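Local coordinates for aminofutalosine deaminase (Helicobacter pylori, PDB 7LKK), which deaminates aminofutalosine in the menaquinone pathway, as a metal-dependent hydrolase of the amidohydrolase family, at residues F75-N87 and V325-L339. Residues are numbered along the deposited sequence; the frame is centred on the assembly and turned at random.
With FE (Fe (III) ion), chain E; MCF ((8R)-3-(5-S-methyl-5-thio-beta-D-ribofuranosyl)-3,6,7,8-tetrahydroimidazo[4,5-d][1,3]diazepin-8-ol), chain J.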
# COMPACT_ATOMS: atom_id res chain seq x y z
N PHE A 75 -16.08 -1.71 -11.34
CA PHE A 75 -15.99 -1.01 -10.07
C PHE A 75 -16.76 0.31 -10.12
O PHE A 75 -17.03 0.87 -11.18
CB PHE A 75 -14.54 -0.74 -9.70
CG PHE A 75 -13.76 -1.97 -9.35
CD1 PHE A 75 -14.28 -2.91 -8.47
CD2 PHE A 75 -12.50 -2.18 -9.88
CE1 PHE A 75 -13.56 -4.04 -8.14
CE2 PHE A 75 -11.77 -3.30 -9.55
CZ PHE A 75 -12.30 -4.24 -8.68
N ILE A 76 -17.10 0.80 -8.93
CA ILE A 76 -17.64 2.14 -8.75
C ILE A 76 -16.67 2.90 -7.85
O ILE A 76 -16.36 2.44 -6.75
CB ILE A 76 -19.05 2.12 -8.15
CG1 ILE A 76 -20.06 1.55 -9.15
CG2 ILE A 76 -19.46 3.53 -7.72
CD1 ILE A 76 -20.27 0.06 -9.03
N ASN A 77 -16.18 4.04 -8.33
CA ASN A 77 -15.30 4.92 -7.57
C ASN A 77 -16.13 6.15 -7.20
O ASN A 77 -16.28 7.07 -8.00
CB ASN A 77 -14.06 5.29 -8.38
CG ASN A 77 -13.02 6.02 -7.55
OD1 ASN A 77 -13.16 6.17 -6.34
ND2 ASN A 77 -11.96 6.49 -8.21
N ALA A 78 -16.67 6.14 -5.98
CA ALA A 78 -17.75 7.06 -5.61
C ALA A 78 -17.28 8.46 -5.24
O ALA A 78 -18.13 9.32 -5.00
CB ALA A 78 -18.54 6.47 -4.43
N HIS A 79 -15.97 8.71 -5.19
CA HIS A 79 -15.48 10.02 -4.75
C HIS A 79 -14.10 10.26 -5.34
O HIS A 79 -13.12 9.65 -4.91
CB HIS A 79 -15.43 10.09 -3.22
CG HIS A 79 -15.10 11.45 -2.69
ND1 HIS A 79 -16.05 12.44 -2.53
CD2 HIS A 79 -13.93 11.99 -2.28
CE1 HIS A 79 -15.48 13.52 -2.04
NE2 HIS A 79 -14.19 13.28 -1.88
N THR A 80 -14.02 11.15 -6.33
CA THR A 80 -12.74 11.58 -6.88
C THR A 80 -12.84 13.04 -7.27
O THR A 80 -13.93 13.58 -7.48
CB THR A 80 -12.31 10.72 -8.07
OG1 THR A 80 -10.99 11.08 -8.48
CG2 THR A 80 -13.27 10.92 -9.24
N HIS A 81 -11.67 13.69 -7.38
CA HIS A 81 -11.55 15.08 -7.80
C HIS A 81 -10.68 15.13 -9.05
O HIS A 81 -9.45 15.25 -8.95
CB HIS A 81 -10.96 15.96 -6.69
CG HIS A 81 -11.72 15.92 -5.40
ND1 HIS A 81 -12.51 16.97 -4.97
CD2 HIS A 81 -11.81 14.97 -4.44
CE1 HIS A 81 -13.05 16.67 -3.81
NE2 HIS A 81 -12.64 15.46 -3.46
N PHE A 82 -11.31 15.03 -10.22
CA PHE A 82 -10.54 15.01 -11.47
C PHE A 82 -9.82 16.33 -11.71
O PHE A 82 -8.74 16.34 -12.31
CB PHE A 82 -11.46 14.69 -12.65
CG PHE A 82 -11.77 13.23 -12.80
CD1 PHE A 82 -10.79 12.34 -13.21
CD2 PHE A 82 -13.04 12.75 -12.54
CE1 PHE A 82 -11.07 11.00 -13.35
CE2 PHE A 82 -13.33 11.40 -12.69
CZ PHE A 82 -12.35 10.53 -13.09
N GLU A 83 -10.40 17.45 -11.26
CA GLU A 83 -9.81 18.75 -11.53
C GLU A 83 -8.42 18.92 -10.92
O GLU A 83 -7.64 19.75 -11.40
CB GLU A 83 -10.74 19.86 -11.03
CG GLU A 83 -12.08 19.93 -11.75
CD GLU A 83 -13.04 20.91 -11.10
OE1 GLU A 83 -13.17 20.89 -9.86
OE2 GLU A 83 -13.68 21.69 -11.84
N PHE A 84 -8.09 18.15 -9.89
CA PHE A 84 -6.78 18.22 -9.24
C PHE A 84 -5.81 17.17 -9.77
O PHE A 84 -4.85 16.82 -9.07
CB PHE A 84 -6.93 18.06 -7.73
CG PHE A 84 -7.57 19.24 -7.05
CD1 PHE A 84 -6.79 20.32 -6.64
CD2 PHE A 84 -8.93 19.27 -6.81
CE1 PHE A 84 -7.37 21.40 -6.01
CE2 PHE A 84 -9.51 20.35 -6.18
CZ PHE A 84 -8.73 21.42 -5.78
N SER A 85 -6.02 16.66 -10.99
CA SER A 85 -5.23 15.55 -11.49
C SER A 85 -3.79 15.92 -11.81
O SER A 85 -2.96 15.01 -11.98
CB SER A 85 -5.90 14.96 -12.73
OG SER A 85 -7.11 14.30 -12.40
N ASN A 86 -3.46 17.21 -11.90
CA ASN A 86 -2.08 17.61 -12.16
C ASN A 86 -1.16 17.35 -10.98
O ASN A 86 0.06 17.28 -11.17
CB ASN A 86 -2.02 19.10 -12.52
CG ASN A 86 -2.17 19.35 -14.01
OD1 ASN A 86 -1.86 18.49 -14.83
ND2 ASN A 86 -2.64 20.54 -14.36
N ASN A 87 -1.71 17.20 -9.78
CA ASN A 87 -0.90 17.26 -8.57
C ASN A 87 0.03 16.06 -8.43
O ASN A 87 -0.37 14.92 -8.66
CB ASN A 87 -1.80 17.35 -7.33
CG ASN A 87 -1.00 17.44 -6.05
OD1 ASN A 87 -0.09 18.26 -5.94
ND2 ASN A 87 -1.31 16.58 -5.09
N VAL A 325 -15.38 2.30 -0.84
CA VAL A 325 -13.97 2.68 -0.90
C VAL A 325 -13.73 3.49 -2.17
O VAL A 325 -14.10 3.06 -3.27
CB VAL A 325 -13.06 1.44 -0.86
CG1 VAL A 325 -11.59 1.86 -0.87
CG2 VAL A 325 -13.38 0.59 0.35
N ALA A 326 -13.11 4.65 -2.02
CA ALA A 326 -12.86 5.57 -3.12
C ALA A 326 -11.43 6.08 -3.07
O ALA A 326 -10.78 6.08 -2.02
CB ALA A 326 -13.84 6.75 -3.11
N THR A 327 -10.94 6.53 -4.23
CA THR A 327 -9.55 6.95 -4.38
C THR A 327 -9.31 8.38 -3.94
O THR A 327 -8.15 8.74 -3.70
CB THR A 327 -9.11 6.82 -5.84
OG1 THR A 327 -9.94 7.66 -6.66
CG2 THR A 327 -9.24 5.38 -6.32
N ASP A 328 -10.36 9.20 -3.84
CA ASP A 328 -10.21 10.65 -3.75
C ASP A 328 -9.50 11.14 -5.01
O ASP A 328 -9.48 10.44 -6.03
CB ASP A 328 -9.46 11.07 -2.48
CG ASP A 328 -10.11 12.24 -1.77
OD1 ASP A 328 -10.96 12.92 -2.39
OD2 ASP A 328 -9.78 12.49 -0.59
N GLY A 329 -8.90 12.32 -4.96
CA GLY A 329 -8.16 12.85 -6.09
C GLY A 329 -6.66 12.72 -5.89
O GLY A 329 -6.17 12.38 -4.81
N LEU A 330 -5.92 13.00 -6.97
CA LEU A 330 -4.47 13.08 -6.88
C LEU A 330 -4.00 14.26 -6.04
O LEU A 330 -2.80 14.38 -5.78
CB LEU A 330 -3.86 13.15 -8.28
CG LEU A 330 -3.95 11.86 -9.10
CD1 LEU A 330 -3.35 12.05 -10.49
CD2 LEU A 330 -3.28 10.71 -8.37
N SER A 331 -4.92 15.14 -5.63
CA SER A 331 -4.60 16.14 -4.62
C SER A 331 -4.29 15.52 -3.27
O SER A 331 -3.68 16.18 -2.42
CB SER A 331 -5.76 17.13 -4.48
OG SER A 331 -7.01 16.47 -4.62
N SER A 332 -4.68 14.26 -3.05
CA SER A 332 -4.42 13.58 -1.78
C SER A 332 -4.21 12.09 -2.01
O SER A 332 -4.67 11.26 -1.22
CB SER A 332 -5.56 13.82 -0.79
OG SER A 332 -6.82 13.54 -1.38
N ASN A 333 -3.50 11.74 -3.08
CA ASN A 333 -3.22 10.34 -3.40
C ASN A 333 -2.09 10.31 -4.42
O ASN A 333 -1.76 11.33 -5.04
CB ASN A 333 -4.47 9.62 -3.93
CG ASN A 333 -4.49 8.14 -3.58
OD1 ASN A 333 -3.45 7.48 -3.54
ND2 ASN A 333 -5.68 7.62 -3.33
N ILE A 334 -1.50 9.13 -4.58
CA ILE A 334 -0.46 8.92 -5.58
C ILE A 334 -0.97 8.13 -6.78
O ILE A 334 -0.28 8.09 -7.81
CB ILE A 334 0.78 8.22 -4.98
CG1 ILE A 334 0.41 6.83 -4.46
CG2 ILE A 334 1.39 9.07 -3.88
CD1 ILE A 334 1.60 6.03 -3.97
N SER A 335 -2.14 7.50 -6.68
CA SER A 335 -2.67 6.70 -7.78
C SER A 335 -4.19 6.79 -7.77
O SER A 335 -4.82 6.87 -6.71
CB SER A 335 -2.22 5.24 -7.66
OG SER A 335 -2.95 4.42 -8.56
N LEU A 336 -4.77 6.77 -8.96
CA LEU A 336 -6.22 6.73 -9.12
C LEU A 336 -6.72 5.34 -9.50
O LEU A 336 -7.91 5.17 -9.77
CB LEU A 336 -6.69 7.76 -10.14
CG LEU A 336 -6.57 9.22 -9.71
CD1 LEU A 336 -7.41 10.11 -10.61
CD2 LEU A 336 -6.96 9.40 -8.26
N SER A 337 -5.83 4.35 -9.54
CA SER A 337 -6.26 2.96 -9.67
C SER A 337 -7.04 2.56 -8.42
O SER A 337 -6.50 2.62 -7.31
CB SER A 337 -5.06 2.05 -9.87
OG SER A 337 -5.39 0.70 -9.60
N LEU A 338 -8.30 2.16 -8.60
CA LEU A 338 -9.07 1.70 -7.45
C LEU A 338 -8.48 0.43 -6.85
O LEU A 338 -8.60 0.20 -5.65
CB LEU A 338 -10.54 1.48 -7.84
CG LEU A 338 -11.50 1.29 -6.66
CD1 LEU A 338 -11.41 2.46 -5.69
CD2 LEU A 338 -12.93 1.10 -7.13
N LEU A 339 -7.82 -0.39 -7.68
CA LEU A 339 -7.17 -1.58 -7.16
C LEU A 339 -6.02 -1.22 -6.22
O LEU A 339 -5.83 -1.88 -5.19
CB LEU A 339 -6.66 -2.44 -8.32
CG LEU A 339 -7.76 -3.09 -9.17
CD1 LEU A 339 -7.20 -3.60 -10.49
CD2 LEU A 339 -8.44 -4.21 -8.41
FE FE E . -12.76 14.74 -1.61
O8 MCF J . -11.64 15.27 -0.09
C8 MCF J . -10.28 15.61 -0.26
C7 MCF J . -9.63 16.10 1.02
N6 MCF J . -10.58 16.79 1.86
C5 MCF J . -11.41 17.83 1.28
N4 MCF J . -11.39 18.27 -0.11
C10 MCF J . -10.60 17.89 -1.30
C9 MCF J . -10.07 16.62 -1.41
N1 MCF J . -9.42 16.55 -2.57
C2 MCF J . -9.53 17.72 -3.20
N3 MCF J . -10.26 18.53 -2.43
C1S MCF J . -10.59 19.94 -2.80
C2S MCF J . -12.05 20.35 -2.51
O2S MCF J . -12.87 19.97 -3.53
O4S MCF J . -9.89 20.75 -2.10
C4S MCF J . -10.74 22.13 -2.03
C3S MCF J . -11.95 21.87 -2.44
O3S MCF J . -12.16 22.45 -3.81
C5S MCF J . -10.76 22.64 -0.60
S5S MCF J . -10.87 24.45 -0.61
C6S MCF J . -11.45 25.02 1.02
O HOH W 1 -16.46 3.95 -4.04
O HOH W 2 -7.35 14.11 -9.40
O HOH W 3 -0.30 12.55 -7.03
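His79, His81 and Asp328 meet around one iron(III) ion. His79 NE2 binds the iron at 2.1 Å and His81 NE2 at 2.0 Å. Asp328 OD1 sits farther off, 2.7 Å from the metal. His221 and O8 of the inhibitor methylthio-coformycin complete the site. The carboxylate of Asp328 lies beside both imidazoles, its plane turned about 50° from each ring. Its OD2 approaches inhibitor C8 and is hydrogen-bonded to Ser302. Inhibitor N1 lies over one face of the His81 ring. Phe84 CE2 touches inhibitor C1S, and its CB packs on Ser331 OG.

The second shell ties strand 69-80 to the loop that carries Asp328. Asp328 O accepts from both Thr80 OG1 (2.9 Å) and Thr327 OG1; the Thr80 hydroxyl comes from above the carbonyl plane. Asn77 grips Thr327 twice. Its ND2 gives a nearly straight bond to Thr327 OG1 (2.8 Å, 172°), and its OD1 accepts from Thr327 N. Asn77 CG is anti to the backbone N (chi1 -171°), which carries the amide across to Thr327. The Thr327 N-H can only donate, which identifies OD1; ND2 also bonds Gln125 OE1. Asn87 ND2 bonds Leu330 O at 2.7 Å. A water joins Ser85 OG to Leu330 N.

The amidohydrolase HxH motif lies beside the metal-site aspartate that follows strand 323-325, at one end of the TIM barrel. The inhibitor hydroxyl on the iron probably mimics the water attacking during deamination.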